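Side-chain contact in transcriptional regulator, GntR family (Thermotoga maritima, PDB 3SXM), which probably binds DNA as a transcription regulator, its metal-binding FCD domain, the part present here, being a helical bundle captured without metal: residues 97-102 and 123-128. The protein carries 3 engineered substitutions. Residues are numbered along the deposited sequence; the frame is centred on the assembly and turned at random.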
loop_
_atom_site.group_PDB
_atom_site.type_symbol
_atom_site.label_atom_id
_atom_site.label_comp_id
_atom_site.label_asym_id
_atom_site.label_seq_id
_atom_site.Cartn_x
_atom_site.Cartn_y
_atom_site.Cartn_z
ATOM N N VAL A 97 -20.239 1.765 -18.738
ATOM C CA VAL A 97 -21.509 1.558 -18.075
ATOM C C VAL A 97 -21.331 0.765 -16.811
ATOM O O VAL A 97 -21.888 1.117 -15.767
ATOM C CB VAL A 97 -22.473 0.871 -19.032
ATOM C CG1 VAL A 97 -23.714 0.333 -18.284
ATOM C CG2 VAL A 97 -22.880 1.871 -20.089
ATOM N N VAL A 98 -20.605 -0.334 -16.909
ATOM C CA VAL A 98 -20.455 -1.209 -15.783
ATOM C C VAL A 98 -19.556 -0.584 -14.703
ATOM O O VAL A 98 -19.867 -0.698 -13.519
ATOM C CB VAL A 98 -19.969 -2.598 -16.201
ATOM C CG1 VAL A 98 -19.734 -3.472 -14.962
ATOM C CG2 VAL A 98 -20.969 -3.250 -17.117
ATOM N N SER A 99 -18.481 0.113 -15.084
ATOM C CA SER A 99 -17.643 0.759 -14.055
ATOM C C SER A 99 -18.413 1.890 -13.385
ATOM O O SER A 99 -18.276 2.094 -12.142
ATOM C CB SER A 99 -16.338 1.247 -14.671
ATOM O OG SER A 99 -15.512 0.122 -14.908
ATOM N N ASN A 100 -19.252 2.565 -14.125
ATOM C CA ASN A 100 -20.008 3.635 -13.539
ATOM C C ASN A 100 -20.995 3.082 -12.511
ATOM O O ASN A 100 -21.211 3.662 -11.447
ATOM C CB ASN A 100 -20.702 4.422 -14.613
ATOM C CG ASN A 100 -21.502 5.504 -14.058
ATOM O OD1 ASN A 100 -20.959 6.485 -13.566
ATOM N ND2 ASN A 100 -22.816 5.340 -14.095
ATOM N N ARG A 101 -21.596 1.949 -12.825
ATOM C CA ARG A 101 -22.518 1.316 -11.914
ATOM C C ARG A 101 -21.799 0.871 -10.633
ATOM O O ARG A 101 -22.308 1.054 -9.533
ATOM C CB ARG A 101 -23.174 0.142 -12.605
ATOM C CG ARG A 101 -24.404 -0.335 -11.943
ATOM C CD ARG A 101 -24.851 -1.602 -12.615
ATOM N NE ARG A 101 -25.649 -1.377 -13.809
ATOM C CZ ARG A 101 -25.479 -2.026 -14.955
ATOM N NH1 ARG A 101 -24.514 -2.930 -15.061
ATOM N NH2 ARG A 101 -26.263 -1.770 -15.988
ATOM N N GLU A 102 -20.622 0.278 -10.782
ATOM C CA GLU A 102 -19.820 -0.153 -9.621
ATOM C C GLU A 102 -19.455 1.038 -8.745
ATOM O O GLU A 102 -19.516 0.949 -7.520
ATOM C CB GLU A 102 -18.576 -0.918 -10.072
ATOM C CG GLU A 102 -18.899 -2.302 -10.677
ATOM C CD GLU A 102 -17.707 -2.941 -11.429
ATOM O OE1 GLU A 102 -16.685 -2.238 -11.674
ATOM O OE2 GLU A 102 -17.892 -4.141 -11.769
ATOM N N LYS A 123 -12.461 -3.543 -4.084
ATOM C CA LYS A 123 -11.643 -4.701 -4.484
ATOM C C LYS A 123 -12.319 -5.377 -5.674
ATOM O O LYS A 123 -11.653 -5.709 -6.637
ATOM C CB LYS A 123 -11.476 -5.706 -3.353
ATOM C CG LYS A 123 -10.556 -5.213 -2.241
ATOM C CD LYS A 123 -10.503 -6.249 -1.127
ATOM C CE LYS A 123 -9.586 -5.791 -0.032
ATOM N NZ LYS A 123 -9.593 -6.674 1.185
ATOM N N GLU A 124 -13.620 -5.572 -5.600
ATOM C CA GLU A 124 -14.355 -6.208 -6.706
ATOM C C GLU A 124 -14.213 -5.405 -7.976
ATOM O O GLU A 124 -14.001 -5.972 -9.058
ATOM C CB GLU A 124 -15.845 -6.352 -6.351
ATOM C CG GLU A 124 -16.113 -7.334 -5.237
ATOM C CD GLU A 124 -17.553 -7.205 -4.693
ATOM O OE1 GLU A 124 -18.367 -6.462 -5.321
ATOM O OE2 GLU A 124 -17.851 -7.859 -3.649
ATOM N N HIS A 125 -14.349 -4.077 -7.876
ATOM C CA HIS A 125 -14.225 -3.221 -9.025
ATOM C C HIS A 125 -12.868 -3.387 -9.691
ATOM O O HIS A 125 -12.753 -3.556 -10.923
ATOM C CB HIS A 125 -14.440 -1.762 -8.618
ATOM C CG HIS A 125 -13.985 -0.780 -9.634
ATOM N ND1 HIS A 125 -14.678 -0.577 -10.813
ATOM C CD2 HIS A 125 -12.873 -0.018 -9.713
ATOM C CE1 HIS A 125 -14.033 0.304 -11.547
ATOM N NE2 HIS A 125 -12.930 0.654 -10.912
ATOM N N LEU A 126 -11.807 -3.333 -8.895
ATOM C CA LEU A 126 -10.483 -3.384 -9.461
ATOM C C LEU A 126 -10.181 -4.765 -10.018
ATOM O O LEU A 126 -9.564 -4.847 -11.099
ATOM C CB LEU A 126 -9.461 -2.943 -8.370
ATOM C CG LEU A 126 -9.539 -1.449 -7.988
ATOM C CD1 LEU A 126 -8.675 -1.153 -6.770
ATOM C CD2 LEU A 126 -9.121 -0.536 -9.175
ATOM N N LYS A 127 -10.607 -5.833 -9.355
ATOM C CA LYS A 127 -10.396 -7.189 -9.863
ATOM C C LYS A 127 -11.217 -7.424 -11.126
ATOM O O LYS A 127 -10.776 -8.139 -12.017
ATOM C CB LYS A 127 -10.626 -8.267 -8.828
ATOM C CG LYS A 127 -9.653 -8.111 -7.669
ATOM C CD LYS A 127 -9.226 -9.388 -7.029
ATOM C CE LYS A 127 -8.467 -9.097 -5.744
ATOM N NZ LYS A 127 -7.667 -10.235 -5.187
ATOM N N ASN A 128 -12.386 -6.805 -11.199
ATOM C CA ASN A 128 -13.263 -6.964 -12.381
ATOM C C ASN A 128 -12.659 -6.248 -13.561
ATOM O O ASN A 128 -12.641 -6.823 -14.675
ATOM C CB ASN A 128 -14.662 -6.383 -12.102
ATOM C CG ASN A 128 -15.542 -7.290 -11.231
ATOM O OD1 ASN A 128 -15.239 -8.450 -10.986
ATOM N ND2 ASN A 128 -16.673 -6.750 -10.803
#
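This contact probably forms part of the second shell of the FCD-domain metal site, where Glu102 meets His125 and Asn128 and segments 97-102 and 123-128, on helices 96-111 and 115-135, run nearly antiparallel. His125 is a zinc ligand in another structure of this protein; no metal is bound here. Its ND1 donates a hydrogen bond to Glu102 OE1 at 2.7 Å, with an N-H...O angle of 161°. The oxygen lies at the edge of the imidazole, close to the ring plane, and is met nearly along its C-O axis. The carboxylate stands almost at right angles to the ring (88°). With CG anti to the backbone N (chi1 165°), the His125 ring lies with ND1 beside the Glu102 carboxylate. Asn128 ND2 donates to the other oxygen, Glu102 OE2, at 3.0 Å, approaching from above the carboxylate plane. Ser99 OG sits 3.7 Å from His125 CE1, also at the ring edge, but it is hydrogen-bonded to Arg95. Arg95 also forms a salt bridge to Glu102 OE1. His103 and His63, two further zinc ligands, pack against the His125 ring. Because ND1 is engaged as a donor, NE2 is probably the nitrogen that would meet the metal; the bond also helps fix the rotation of the ring. The buried carboxylate is gripped through both oxygens, and the nearby Arg95 probably helps keep it negatively charged.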